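Local structure of MOG1 protein (Saccharomyces cerevisiae, 1JHS) at residues Ala129-Val140 with Val176-Phe187. The protein binds the small GTPase Gsp1, the yeast Ran, and takes part in nuclear protein import and poly(A)+ mRNA export. The protein carries 1 engineered substitution. Sequence-based numbering, arbitrary orientation.
Sequences ALIRLTQFDTDV and VRKFHVVDTSLF
Phe136 and Phe187 lie nearly parallel, planes 15° apart, but displaced until little of one ring covers the other. Phe187 CD1 sits over the rim of one Phe136 face, 3.6 Å from Phe136 CD1. With CG beside the backbone N (chi1 -53° in Phe187), each ring is brought toward the other segment, where a flat ring offers a broad apolar surface. Thr184 adds its methyl, CG2, 3.6 Å from Phe136 CZ. Leu133, at the end of its strand, sends CD1 to Phe187 CZ (3.7 Å) and meets Val181 CG2 tip to tip. Thr138 OG1 donates a hydrogen bond to Phe136 O (2.9 Å) from above the carbonyl plane, so the hydroxyl beside Phe187 is satisfied within the hairpin, whose turn carries a G1 beta bulge. Further in, branched aliphatics fill the buried face: Ile131 CD1 lies over Phe179, 3.9 Å from the ring centroid, a CH-pi contact, while Val140 CG1 and CG2 reach Phe179 CZ from the opposite direction. Small Ala129 brings CB tightly against Val176 CG2, 3.5 Å away. Were Phe187 an alanine, Phe136 would probably lose its stacked partner and Leu133 CD1 the ring it presses on. No hydrogen bond joins the segments: apolar burial holds the last turn of helix 163-178 and the C-terminal tail against antiparallel neighbours 124-133 and 138-147 of the seven-stranded sheet, on the face bearing Ile131, Leu133 and Val140.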
loop_
_atom_site.group_PDB
_atom_site.type_symbol
_atom_site.label_atom_id
_atom_site.label_comp_id
_atom_site.label_asym_id
_atom_site.label_seq_id
_atom_site.Cartn_x
_atom_site.Cartn_y
_atom_site.Cartn_z
ATOM N N ALA A 129 -1.088 -3.013 3.544
ATOM C CA ALA A 129 -1.724 -3.043 4.852
ATOM C C ALA A 129 -3.087 -3.701 4.738
ATOM O O ALA A 129 -3.766 -3.567 3.723
ATOM C CB ALA A 129 -1.880 -1.643 5.410
ATOM N N LEU A 130 -3.467 -4.440 5.780
ATOM C CA LEU A 130 -4.771 -5.086 5.823
ATOM C C LEU A 130 -5.478 -4.539 7.048
ATOM O O LEU A 130 -4.880 -4.477 8.120
ATOM C CB LEU A 130 -4.614 -6.598 5.977
ATOM C CG LEU A 130 -5.901 -7.357 6.336
ATOM C CD1 LEU A 130 -7.004 -7.172 5.236
ATOM C CD2 LEU A 130 -5.543 -8.846 6.499
ATOM N N ILE A 131 -6.728 -4.112 6.878
ATOM C CA ILE A 131 -7.553 -3.621 7.979
ATOM C C ILE A 131 -8.822 -4.466 7.846
ATOM O O ILE A 131 -9.576 -4.306 6.888
ATOM C CB ILE A 131 -7.916 -2.128 7.810
ATOM C CG1 ILE A 131 -6.641 -1.281 7.887
ATOM C CG2 ILE A 131 -8.870 -1.709 8.927
ATOM C CD1 ILE A 131 -6.802 0.203 7.480
ATOM N N ARG A 132 -9.043 -5.366 8.796
ATOM C CA ARG A 132 -10.211 -6.243 8.723
ATOM C C ARG A 132 -11.451 -5.619 9.356
ATOM O O ARG A 132 -11.470 -5.380 10.565
ATOM C CB ARG A 132 -9.884 -7.570 9.424
ATOM C CG ARG A 132 -8.485 -8.136 9.062
ATOM C CD ARG A 132 -8.437 -9.656 9.249
ATOM N NE ARG A 132 -9.127 -10.330 8.149
ATOM C CZ ARG A 132 -9.357 -11.643 8.094
ATOM N NH1 ARG A 132 -8.967 -12.440 9.084
ATOM N NH2 ARG A 132 -9.933 -12.167 7.012
ATOM N N LEU A 133 -12.467 -5.330 8.542
ATOM C CA LEU A 133 -13.725 -4.793 9.057
ATOM C C LEU A 133 -14.686 -5.989 9.123
ATOM O O LEU A 133 -15.620 -6.124 8.322
ATOM C CB LEU A 133 -14.266 -3.714 8.128
ATOM C CG LEU A 133 -13.330 -2.503 7.987
ATOM C CD1 LEU A 133 -14.006 -1.474 7.076
ATOM C CD2 LEU A 133 -13.042 -1.874 9.366
ATOM N N THR A 134 -14.396 -6.867 10.083
ATOM C CA THR A 134 -15.133 -8.105 10.310
ATOM C C THR A 134 -16.645 -7.909 10.398
ATOM O O THR A 134 -17.418 -8.703 9.844
ATOM C CB THR A 134 -14.589 -8.769 11.584
ATOM O OG1 THR A 134 -13.156 -8.870 11.466
ATOM C CG2 THR A 134 -15.186 -10.139 11.772
ATOM N N GLN A 135 -17.035 -6.823 11.040
ATOM C CA GLN A 135 -18.433 -6.431 11.237
ATOM C C GLN A 135 -19.174 -6.214 9.907
ATOM O O GLN A 135 -20.403 -6.309 9.844
ATOM C CB GLN A 135 -18.454 -5.125 12.045
ATOM C CG GLN A 135 -19.819 -4.605 12.360
ATOM C CD GLN A 135 -19.821 -3.373 13.267
ATOM O OE1 GLN A 135 -20.868 -3.018 13.833
ATOM N NE2 GLN A 135 -18.670 -2.701 13.392
ATOM N N PHE A 136 -18.423 -5.909 8.850
ATOM C CA PHE A 136 -19.004 -5.653 7.534
ATOM C C PHE A 136 -18.492 -6.605 6.459
ATOM O O PHE A 136 -18.634 -6.325 5.267
ATOM C CB PHE A 136 -18.716 -4.216 7.103
ATOM C CG PHE A 136 -19.144 -3.192 8.112
ATOM C CD1 PHE A 136 -18.205 -2.411 8.757
ATOM C CD2 PHE A 136 -20.489 -3.044 8.448
ATOM C CE1 PHE A 136 -18.582 -1.492 9.735
ATOM C CE2 PHE A 136 -20.883 -2.120 9.432
ATOM C CZ PHE A 136 -19.928 -1.346 10.074
ATOM N N ASP A 137 -17.887 -7.703 6.890
ATOM C CA ASP A 137 -17.359 -8.720 5.990
ATOM C C ASP A 137 -16.511 -8.060 4.909
ATOM O O ASP A 137 -16.618 -8.391 3.727
ATOM C CB ASP A 137 -18.504 -9.457 5.324
ATOM C CG ASP A 137 -18.302 -10.923 5.344
ATOM O OD1 ASP A 137 -18.410 -11.537 6.452
ATOM O OD2 ASP A 137 -18.001 -11.457 4.252
ATOM N N THR A 138 -15.695 -7.103 5.324
ATOM C CA THR A 138 -14.842 -6.408 4.378
ATOM C C THR A 138 -13.398 -6.417 4.852
ATOM O O THR A 138 -13.133 -6.142 6.016
ATOM C CB THR A 138 -15.307 -4.953 4.212
ATOM O OG1 THR A 138 -16.636 -4.938 3.671
ATOM C CG2 THR A 138 -14.369 -4.188 3.297
ATOM N N ASP A 139 -12.479 -6.756 3.947
ATOM C CA ASP A 139 -11.042 -6.723 4.235
ATOM C C ASP A 139 -10.543 -5.508 3.430
ATOM O O ASP A 139 -10.621 -5.509 2.192
ATOM C CB ASP A 139 -10.324 -7.987 3.717
ATOM C CG ASP A 139 -10.179 -9.064 4.792
ATOM O OD1 ASP A 139 -10.442 -8.744 5.986
ATOM O OD2 ASP A 139 -9.783 -10.216 4.450
ATOM N N VAL A 140 -10.114 -4.457 4.132
ATOM C CA VAL A 140 -9.589 -3.264 3.447
ATOM C C VAL A 140 -8.105 -3.503 3.151
ATOM O O VAL A 140 -7.336 -3.771 4.077
ATOM C CB VAL A 140 -9.684 -2.026 4.324
ATOM C CG1 VAL A 140 -9.146 -0.792 3.550
ATOM C CG2 VAL A 140 -11.139 -1.819 4.762
ATOM N N VAL A 176 -2.982 3.544 8.289
ATOM C CA VAL A 176 -3.715 2.542 9.060
ATOM C C VAL A 176 -4.189 3.113 10.388
ATOM O O VAL A 176 -5.345 2.915 10.782
ATOM C CB VAL A 176 -2.826 1.310 9.314
ATOM C CG1 VAL A 176 -3.461 0.376 10.375
ATOM C CG2 VAL A 176 -2.618 0.572 7.992
ATOM N N ARG A 177 -3.298 3.823 11.076
ATOM C CA ARG A 177 -3.672 4.407 12.365
ATOM C C ARG A 177 -4.729 5.486 12.235
ATOM O O ARG A 177 -5.551 5.641 13.135
ATOM C CB ARG A 177 -2.439 4.960 13.078
ATOM C CG ARG A 177 -1.618 3.819 13.678
ATOM C CD ARG A 177 -0.672 4.325 14.698
ATOM N NE ARG A 177 -0.254 3.273 15.623
ATOM C CZ ARG A 177 0.287 2.139 15.247
ATOM N NH1 ARG A 177 0.448 1.925 13.953
ATOM N NH2 ARG A 177 0.726 1.258 16.151
ATOM N N LYS A 178 -4.715 6.205 11.115
ATOM C CA LYS A 178 -5.678 7.288 10.860
ATOM C C LYS A 178 -6.966 6.852 10.159
ATOM O O LYS A 178 -7.902 7.658 9.991
ATOM C CB LYS A 178 -5.020 8.369 10.002
ATOM C CG LYS A 178 -4.005 9.222 10.741
ATOM C CD LYS A 178 -4.711 10.295 11.547
ATOM C CE LYS A 178 -3.711 11.305 12.071
ATOM N NZ LYS A 178 -4.426 12.526 12.574
ATOM N N PHE A 179 -7.018 5.587 9.760
ATOM C CA PHE A 179 -8.157 5.030 9.040
ATOM C C PHE A 179 -9.432 5.038 9.886
ATOM O O PHE A 179 -9.460 4.483 10.983
ATOM C CB PHE A 179 -7.829 3.593 8.603
ATOM C CG PHE A 179 -8.859 2.988 7.681
ATOM C CD1 PHE A 179 -8.779 3.178 6.299
ATOM C CD2 PHE A 179 -9.927 2.275 8.199
ATOM C CE1 PHE A 179 -9.777 2.651 5.435
ATOM C CE2 PHE A 179 -10.933 1.749 7.347
ATOM C CZ PHE A 179 -10.846 1.944 5.971
ATOM N N HIS A 180 -10.492 5.655 9.370
ATOM C CA HIS A 180 -11.742 5.724 10.129
ATOM C C HIS A 180 -12.997 5.596 9.275
ATOM O O HIS A 180 -13.125 6.249 8.225
ATOM C CB HIS A 180 -11.817 7.052 10.910
ATOM C CG HIS A 180 -10.839 7.152 12.038
ATOM N ND1 HIS A 180 -10.789 6.231 13.064
ATOM C CD2 HIS A 180 -9.882 8.076 12.314
ATOM C CE1 HIS A 180 -9.842 6.583 13.921
ATOM N NE2 HIS A 180 -9.276 7.699 13.487
ATOM N N VAL A 181 -13.923 4.749 9.720
ATOM C CA VAL A 181 -15.177 4.601 8.998
ATOM C C VAL A 181 -16.094 5.668 9.592
ATOM O O VAL A 181 -16.391 5.655 10.787
ATOM C CB VAL A 181 -15.812 3.195 9.178
ATOM C CG1 VAL A 181 -17.099 3.111 8.368
ATOM C CG2 VAL A 181 -14.829 2.109 8.700
ATOM N N VAL A 182 -16.500 6.608 8.747
ATOM C CA VAL A 182 -17.363 7.712 9.158
ATOM C C VAL A 182 -18.834 7.365 8.977
ATOM O O VAL A 182 -19.656 7.660 9.845
ATOM C CB VAL A 182 -17.048 8.981 8.318
ATOM C CG1 VAL A 182 -18.076 10.077 8.591
ATOM C CG2 VAL A 182 -15.650 9.479 8.645
ATOM N N ASP A 183 -19.150 6.733 7.850
ATOM C CA ASP A 183 -20.518 6.363 7.507
ATOM C C ASP A 183 -20.618 4.878 7.168
ATOM O O ASP A 183 -20.220 4.440 6.082
ATOM C CB ASP A 183 -20.977 7.231 6.319
ATOM C CG ASP A 183 -22.349 6.836 5.780
ATOM O OD1 ASP A 183 -23.069 6.056 6.443
ATOM O OD2 ASP A 183 -22.713 7.317 4.683
ATOM N N THR A 184 -21.164 4.101 8.094
ATOM C CA THR A 184 -21.297 2.663 7.889
ATOM C C THR A 184 -22.252 2.251 6.765
ATOM O O THR A 184 -22.228 1.098 6.321
ATOM C CB THR A 184 -21.755 1.978 9.177
ATOM O OG1 THR A 184 -23.008 2.537 9.587
ATOM C CG2 THR A 184 -20.732 2.182 10.268
ATOM N N SER A 185 -23.086 3.177 6.293
ATOM C CA SER A 185 -24.024 2.849 5.222
ATOM C C SER A 185 -23.284 2.469 3.959
ATOM O O SER A 185 -23.873 1.916 3.031
ATOM C CB SER A 185 -24.985 4.016 4.947
ATOM O OG SER A 185 -24.297 5.186 4.542
ATOM N N LEU A 186 -21.985 2.759 3.913
ATOM C CA LEU A 186 -21.181 2.383 2.757
ATOM C C LEU A 186 -21.224 0.858 2.626
ATOM O O LEU A 186 -21.090 0.321 1.524
ATOM C CB LEU A 186 -19.721 2.820 2.947
ATOM C CG LEU A 186 -18.673 2.361 1.920
ATOM C CD1 LEU A 186 -18.881 3.078 0.586
ATOM C CD2 LEU A 186 -17.273 2.663 2.452
ATOM N N PHE A 187 -21.397 0.166 3.754
ATOM C CA PHE A 187 -21.412 -1.298 3.747
ATOM C C PHE A 187 -22.810 -1.892 3.866
ATOM O O PHE A 187 -22.953 -3.095 4.128
ATOM C CB PHE A 187 -20.530 -1.844 4.880
ATOM C CG PHE A 187 -19.143 -1.283 4.883
ATOM C CD1 PHE A 187 -18.768 -0.326 5.825
ATOM C CD2 PHE A 187 -18.222 -1.671 3.912
ATOM C CE1 PHE A 187 -17.502 0.241 5.803
ATOM C CE2 PHE A 187 -16.944 -1.111 3.877
ATOM C CZ PHE A 187 -16.581 -0.152 4.823
#